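Local structure of 1-deoxy-D-xylulose 5-phosphate reductoisomerase (Zymomonas mobilis, 1R0K) at residues B[322-327]-B[351-356]; B[329-334]-B[377-382]. The protein catalyses the NADPH-dependent rearrangement and reduction of 1-deoxy-D-xylulose 5-phosphate to 2-C-methyl-D-erythritol 4-phosphate, using a divalent metal ion such as magnesium, manganese or cobalt. One frame throughout, in Å; residues are numbered along the deposited sequence.

Interaction 1 (B[322-327]-B[351-356])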
loop_
_atom_site.group_PDB
_atom_site.type_symbol
_atom_site.label_atom_id
_atom_site.label_comp_id
_atom_site.label_asym_id
_atom_site.label_seq_id
_atom_site.Cartn_x
_atom_site.Cartn_y
_atom_site.Cartn_z
ATOM N N PRO B 322 -24.139 -7.586 -17.308
ATOM C CA PRO B 322 -23.100 -8.417 -16.690
ATOM C C PRO B 322 -23.549 -9.867 -16.482
ATOM O O PRO B 322 -22.793 -10.798 -16.739
ATOM C CB PRO B 322 -22.821 -7.689 -15.379
ATOM C CG PRO B 322 -23.039 -6.240 -15.765
ATOM C CD PRO B 322 -24.326 -6.333 -16.553
ATOM N N ALA B 323 -24.782 -10.059 -16.020
ATOM C CA ALA B 323 -25.289 -11.408 -15.804
ATOM C C ALA B 323 -25.366 -12.150 -17.137
ATOM O O ALA B 323 -25.022 -13.333 -17.224
ATOM C CB ALA B 323 -26.674 -11.359 -15.145
ATOM N N VAL B 324 -25.819 -11.455 -18.174
ATOM C CA VAL B 324 -25.937 -12.062 -19.498
ATOM C C VAL B 324 -24.563 -12.441 -20.013
ATOM O O VAL B 324 -24.372 -13.527 -20.552
ATOM C CB VAL B 324 -26.607 -11.093 -20.505
ATOM C CG1 VAL B 324 -26.573 -11.682 -21.908
ATOM C CG2 VAL B 324 -28.042 -10.821 -20.080
ATOM N N MET B 325 -23.599 -11.543 -19.840
ATOM C CA MET B 325 -22.238 -11.810 -20.293
ATOM C C MET B 325 -21.666 -13.042 -19.601
ATOM O O MET B 325 -21.071 -13.906 -20.247
ATOM C CB MET B 325 -21.336 -10.612 -20.003
ATOM C CG MET B 325 -19.909 -10.791 -20.488
ATOM S SD MET B 325 -18.849 -9.439 -19.951
ATOM C CE MET B 325 -18.429 -9.994 -18.311
ATOM N N ASN B 326 -21.850 -13.116 -18.286
ATOM C CA ASN B 326 -21.338 -14.243 -17.511
ATOM C C ASN B 326 -21.955 -15.564 -17.952
ATOM O O ASN B 326 -21.244 -16.545 -18.170
ATOM C CB ASN B 326 -21.607 -14.040 -16.021
ATOM C CG ASN B 326 -21.100 -15.194 -15.185
ATOM O OD1 ASN B 326 -19.892 -15.412 -15.079
ATOM N ND2 ASN B 326 -22.023 -15.950 -14.592
ATOM N N ALA B 327 -23.278 -15.591 -18.079
ATOM C CA ALA B 327 -23.966 -16.808 -18.497
ATOM C C ALA B 327 -23.534 -17.234 -19.896
ATOM O O ALA B 327 -23.267 -18.407 -20.135
ATOM C CB ALA B 327 -25.476 -16.602 -18.458
ATOM N N GLU B 351 -20.357 -11.773 -27.171
ATOM C CA GLU B 351 -20.741 -10.495 -27.765
ATOM C C GLU B 351 -22.108 -10.584 -28.444
ATOM O O GLU B 351 -22.974 -9.730 -28.231
ATOM C CB GLU B 351 -19.699 -10.054 -28.792
ATOM C CG GLU B 351 -19.793 -8.583 -29.164
ATOM C CD GLU B 351 -18.919 -8.217 -30.349
ATOM O OE1 GLU B 351 -17.813 -8.785 -30.476
ATOM O OE2 GLU B 351 -19.332 -7.351 -31.150
ATOM N N LYS B 352 -22.291 -11.609 -29.274
ATOM C CA LYS B 352 -23.553 -11.805 -29.986
ATOM C C LYS B 352 -24.721 -11.931 -29.019
ATOM O O LYS B 352 -25.779 -11.336 -29.226
ATOM C CB LYS B 352 -23.488 -13.053 -30.870
ATOM C CG LYS B 352 -22.634 -12.891 -32.119
ATOM C CD LYS B 352 -22.622 -14.170 -32.944
ATOM C CE LYS B 352 -21.793 -14.023 -34.210
ATOM N NZ LYS B 352 -22.333 -12.968 -35.119
ATOM N N THR B 353 -24.529 -12.714 -27.960
ATOM C CA THR B 353 -25.579 -12.901 -26.966
ATOM C C THR B 353 -25.924 -11.562 -26.302
ATOM O O THR B 353 -27.096 -11.236 -26.126
ATOM C CB THR B 353 -25.148 -13.919 -25.889
ATOM O OG1 THR B 353 -24.724 -15.128 -26.528
ATOM C CG2 THR B 353 -26.313 -14.238 -24.953
ATOM N N LEU B 354 -24.905 -10.786 -25.952
ATOM C CA LEU B 354 -25.120 -9.490 -25.316
ATOM C C LEU B 354 -25.929 -8.547 -26.196
ATOM O O LEU B 354 -26.653 -7.689 -25.688
ATOM C CB LEU B 354 -23.785 -8.830 -24.971
ATOM C CG LEU B 354 -23.054 -9.350 -23.729
ATOM C CD1 LEU B 354 -21.661 -8.751 -23.671
ATOM C CD2 LEU B 354 -23.852 -8.989 -22.477
ATOM N N ASP B 355 -25.804 -8.696 -27.511
ATOM C CA ASP B 355 -26.549 -7.842 -28.426
ATOM C C ASP B 355 -27.976 -8.332 -28.645
ATOM O O ASP B 355 -28.900 -7.533 -28.760
ATOM C CB ASP B 355 -25.853 -7.752 -29.789
ATOM C CG ASP B 355 -24.540 -6.999 -29.730
ATOM O OD1 ASP B 355 -24.450 -6.006 -28.978
ATOM O OD2 ASP B 355 -23.602 -7.389 -30.454
ATOM N N HIS B 356 -28.150 -9.648 -28.683
ATOM C CA HIS B 356 -29.457 -10.249 -28.941
ATOM C C HIS B 356 -30.411 -10.352 -27.749
ATOM O O HIS B 356 -31.624 -10.198 -27.908
ATOM C CB HIS B 356 -29.245 -11.638 -29.559
ATOM C CG HIS B 356 -30.506 -12.300 -30.023
ATOM N ND1 HIS B 356 -31.461 -12.782 -29.152
ATOM C CD2 HIS B 356 -30.961 -12.572 -31.268
ATOM C CE1 HIS B 356 -32.449 -13.322 -29.843
ATOM N NE2 HIS B 356 -32.171 -13.207 -31.129
#
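Thr-353 and Leu-354 press helix 345-356 against Val-324 and Met-325 of helix 321-337, two members of the C-terminal helical bundle of the reductoisomerase. The segment axes run roughly antiparallel, at 143° to each other, and come within 9.0 Å. Thr-353 splits its two branches between separate jobs. With chi1 at -53° to OG1, the methyl CG2 is left anti to the backbone N and reaches Val-324, CG2 to CG1 at 4.0 Å, while OG1 turns back along its own helix to a hydrogen bond with Ile-349 O. Leu-354 does more of the packing. Its CB points to one side of the other helix, but the fork at its end comes nearer, and CD2 enters between Val-324 and Met-325; CD2 lies 3.9 Å from Val-324 CG1, the two side chains running alongside each other with opposite headings. Cutting Leu-354 back to an alanine removes both delta methyls and would probably open a gap between the helices, leaving Met-325 CB and Val-324 CG1 without their leucine partner. Beyond CB, the Met-325 chain heads away to Leu-220 and Ile-223 on helix 216-229. The fit at its base is close: CD2 of Leu-354 sits 3.9 Å from Met-325 CB and 3.7 Å from the backbone N of Met-325.

Interaction 2 (B[329-334]-B[377-382])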
loop_
_atom_site.group_PDB
_atom_site.type_symbol
_atom_site.label_atom_id
_atom_site.label_comp_id
_atom_site.label_asym_id
_atom_site.label_seq_id
_atom_site.Cartn_x
_atom_site.Cartn_y
_atom_site.Cartn_z
ATOM N N ASN B 329 -20.772 -16.632 -21.372
ATOM C CA ASN B 329 -19.395 -17.109 -21.317
ATOM C C ASN B 329 -19.341 -18.563 -20.840
ATOM O O ASN B 329 -18.535 -19.356 -21.330
ATOM C CB ASN B 329 -18.560 -16.218 -20.390
ATOM C CG ASN B 329 -17.091 -16.574 -20.419
ATOM O OD1 ASN B 329 -16.444 -16.507 -21.472
ATOM N ND2 ASN B 329 -16.551 -16.961 -19.266
ATOM N N GLU B 330 -20.198 -18.917 -19.888
ATOM C CA GLU B 330 -20.237 -20.288 -19.379
ATOM C C GLU B 330 -20.498 -21.263 -20.525
ATOM O O GLU B 330 -19.825 -22.282 -20.655
ATOM C CB GLU B 330 -21.339 -20.442 -18.324
ATOM C CG GLU B 330 -21.047 -19.750 -17.004
ATOM C CD GLU B 330 -20.136 -20.562 -16.094
ATOM O OE1 GLU B 330 -19.542 -21.563 -16.556
ATOM O OE2 GLU B 330 -20.010 -20.189 -14.909
ATOM N N ILE B 331 -21.488 -20.933 -21.352
ATOM C CA ILE B 331 -21.865 -21.755 -22.493
ATOM C C ILE B 331 -20.763 -21.786 -23.540
ATOM O O ILE B 331 -20.390 -22.852 -24.024
ATOM C CB ILE B 331 -23.162 -21.213 -23.157
ATOM C CG1 ILE B 331 -24.335 -21.359 -22.191
ATOM C CG2 ILE B 331 -23.452 -21.958 -24.453
ATOM C CD1 ILE B 331 -24.695 -22.801 -21.898
ATOM N N ALA B 332 -20.247 -20.611 -23.886
ATOM C CA ALA B 332 -19.202 -20.505 -24.892
ATOM C C ALA B 332 -17.946 -21.282 -24.506
ATOM O O ALA B 332 -17.384 -22.001 -25.329
ATOM C CB ALA B 332 -18.863 -19.039 -25.136
ATOM N N VAL B 333 -17.503 -21.130 -23.260
ATOM C CA VAL B 333 -16.316 -21.841 -22.793
ATOM C C VAL B 333 -16.532 -23.355 -22.889
ATOM O O VAL B 333 -15.680 -24.083 -23.398
ATOM C CB VAL B 333 -15.974 -21.447 -21.331
ATOM C CG1 VAL B 333 -14.901 -22.361 -20.769
ATOM C CG2 VAL B 333 -15.499 -19.999 -21.288
ATOM N N ALA B 334 -17.681 -23.824 -22.410
ATOM C CA ALA B 334 -17.997 -25.248 -22.458
ATOM C C ALA B 334 -17.999 -25.747 -23.903
ATOM O O ALA B 334 -17.542 -26.855 -24.185
ATOM C CB ALA B 334 -19.358 -25.506 -21.805
ATOM N N ILE B 377 -29.485 -20.283 -22.808
ATOM C CA ILE B 377 -30.213 -20.857 -23.929
ATOM C C ILE B 377 -29.965 -20.063 -25.213
ATOM O O ILE B 377 -29.754 -20.643 -26.275
ATOM C CB ILE B 377 -31.720 -20.908 -23.617
ATOM C CG1 ILE B 377 -31.970 -21.939 -22.514
ATOM C CG2 ILE B 377 -32.511 -21.251 -24.874
ATOM C CD1 ILE B 377 -33.400 -21.994 -22.036
ATOM N N GLN B 378 -29.981 -18.739 -25.108
ATOM C CA GLN B 378 -29.747 -17.868 -26.261
ATOM C C GLN B 378 -28.320 -18.017 -26.796
ATOM O O GLN B 378 -28.097 -18.040 -28.009
ATOM C CB GLN B 378 -29.989 -16.415 -25.863
ATOM C CG GLN B 378 -31.402 -16.135 -25.406
ATOM C CD GLN B 378 -32.303 -15.752 -26.549
ATOM O OE1 GLN B 378 -32.403 -16.472 -27.550
ATOM N NE2 GLN B 378 -32.966 -14.606 -26.418
ATOM N N ALA B 379 -27.356 -18.106 -25.885
ATOM C CA ALA B 379 -25.962 -18.261 -26.270
ATOM C C ALA B 379 -25.785 -19.576 -27.021
ATOM O O ALA B 379 -25.136 -19.620 -28.071
ATOM C CB ALA B 379 -25.065 -18.235 -25.028
ATOM N N ALA B 380 -26.367 -20.644 -26.480
ATOM C CA ALA B 380 -26.275 -21.963 -27.097
ATOM C C ALA B 380 -26.851 -21.936 -28.508
ATOM O O ALA B 380 -26.283 -22.526 -29.430
ATOM C CB ALA B 380 -27.015 -22.997 -26.252
ATOM N N ALA B 381 -27.982 -21.251 -28.669
ATOM C CA ALA B 381 -28.633 -21.148 -29.970
ATOM C C ALA B 381 -27.705 -20.439 -30.944
ATOM O O ALA B 381 -27.573 -20.855 -32.092
ATOM C CB ALA B 381 -29.943 -20.382 -29.845
ATOM N N LEU B 382 -27.064 -19.371 -30.477
ATOM C CA LEU B 382 -26.137 -18.597 -31.299
ATOM C C LEU B 382 -24.866 -19.390 -31.594
ATOM O O LEU B 382 -24.332 -19.342 -32.704
ATOM C CB LEU B 382 -25.772 -17.291 -30.589
ATOM C CG LEU B 382 -26.908 -16.276 -30.432
ATOM C CD1 LEU B 382 -26.537 -15.219 -29.405
ATOM C CD2 LEU B 382 -27.204 -15.638 -31.784
#
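Ile-331 overlaps two consecutive alanines, Ala-379 and Ala-380, and by doing so seats helix 321-337 against the long final helix 365-385 of the C-terminal helical bundle. The contact is small, with only apolar side chains meeting, and buries 130 Å² in all, with one branched side chain on one helix and two methyls and some backbone on the other. Ile-331 directs its CB at the opposing helix, and this branch point meets the Ala-379 methyl, CB to CB at 4.0 Å. The gamma methyl goes further. Placed anti to the backbone N by a chi1 of -66° measured to CG1, CG2 lies alongside the main chain where Ala-379 passes into Ala-380. It lies 4.1 Å from CB of Ala-379 and the same distance from CB of Ala-380, touching both methyls at once. The small alanine side chains are consistent with the close approach of the backbones, the CA atoms of Ile-331 and Ala-380 being 6.4 Å apart. Arg-376, one turn earlier on the same helix as Ala-380, also touches Ile-331, while Val-333 on another face of helix 321-337 packs on Ile-210 of helix 206-214. Asn-329 turns away from helix 365-385, and its ND2 is hydrogen-bonded to Asp-211 OD1 of helix 206-214. The patch lies away from the predicted substrate, metal and NADPH sites, so it is packing that joins two bundle helices. Its tightest point is against main chain: CG2 of Ile-331 is 3.8 Å from the backbone N of Ala-380 and 3.9 Å from its CA.

How the interactions relate
Interactions 1 and 2 share helix 321-337, interaction 1 using residues 322-327 of it against helix 345-356 and interaction 2 residues 329-334 against helix 365-385. Their centres are 9 Å apart. Along the chain the segments alternate, 322-327, 329-334, 351-356 and 377-382, so the two contacts cross along the chain. They also touch directly: Thr-353 OG1 of interaction 1 lies 3.4 Å from Leu-382 CD1 of interaction 2, and His-356 packs beside Gln-378. Three helices thus meet pairwise as one compact part of the C-terminal bundle. Interaction 1 lies nearer the active site, the side chain of Met-325 being about 10 Å from that of Glu-221, a predicted manganese ligand.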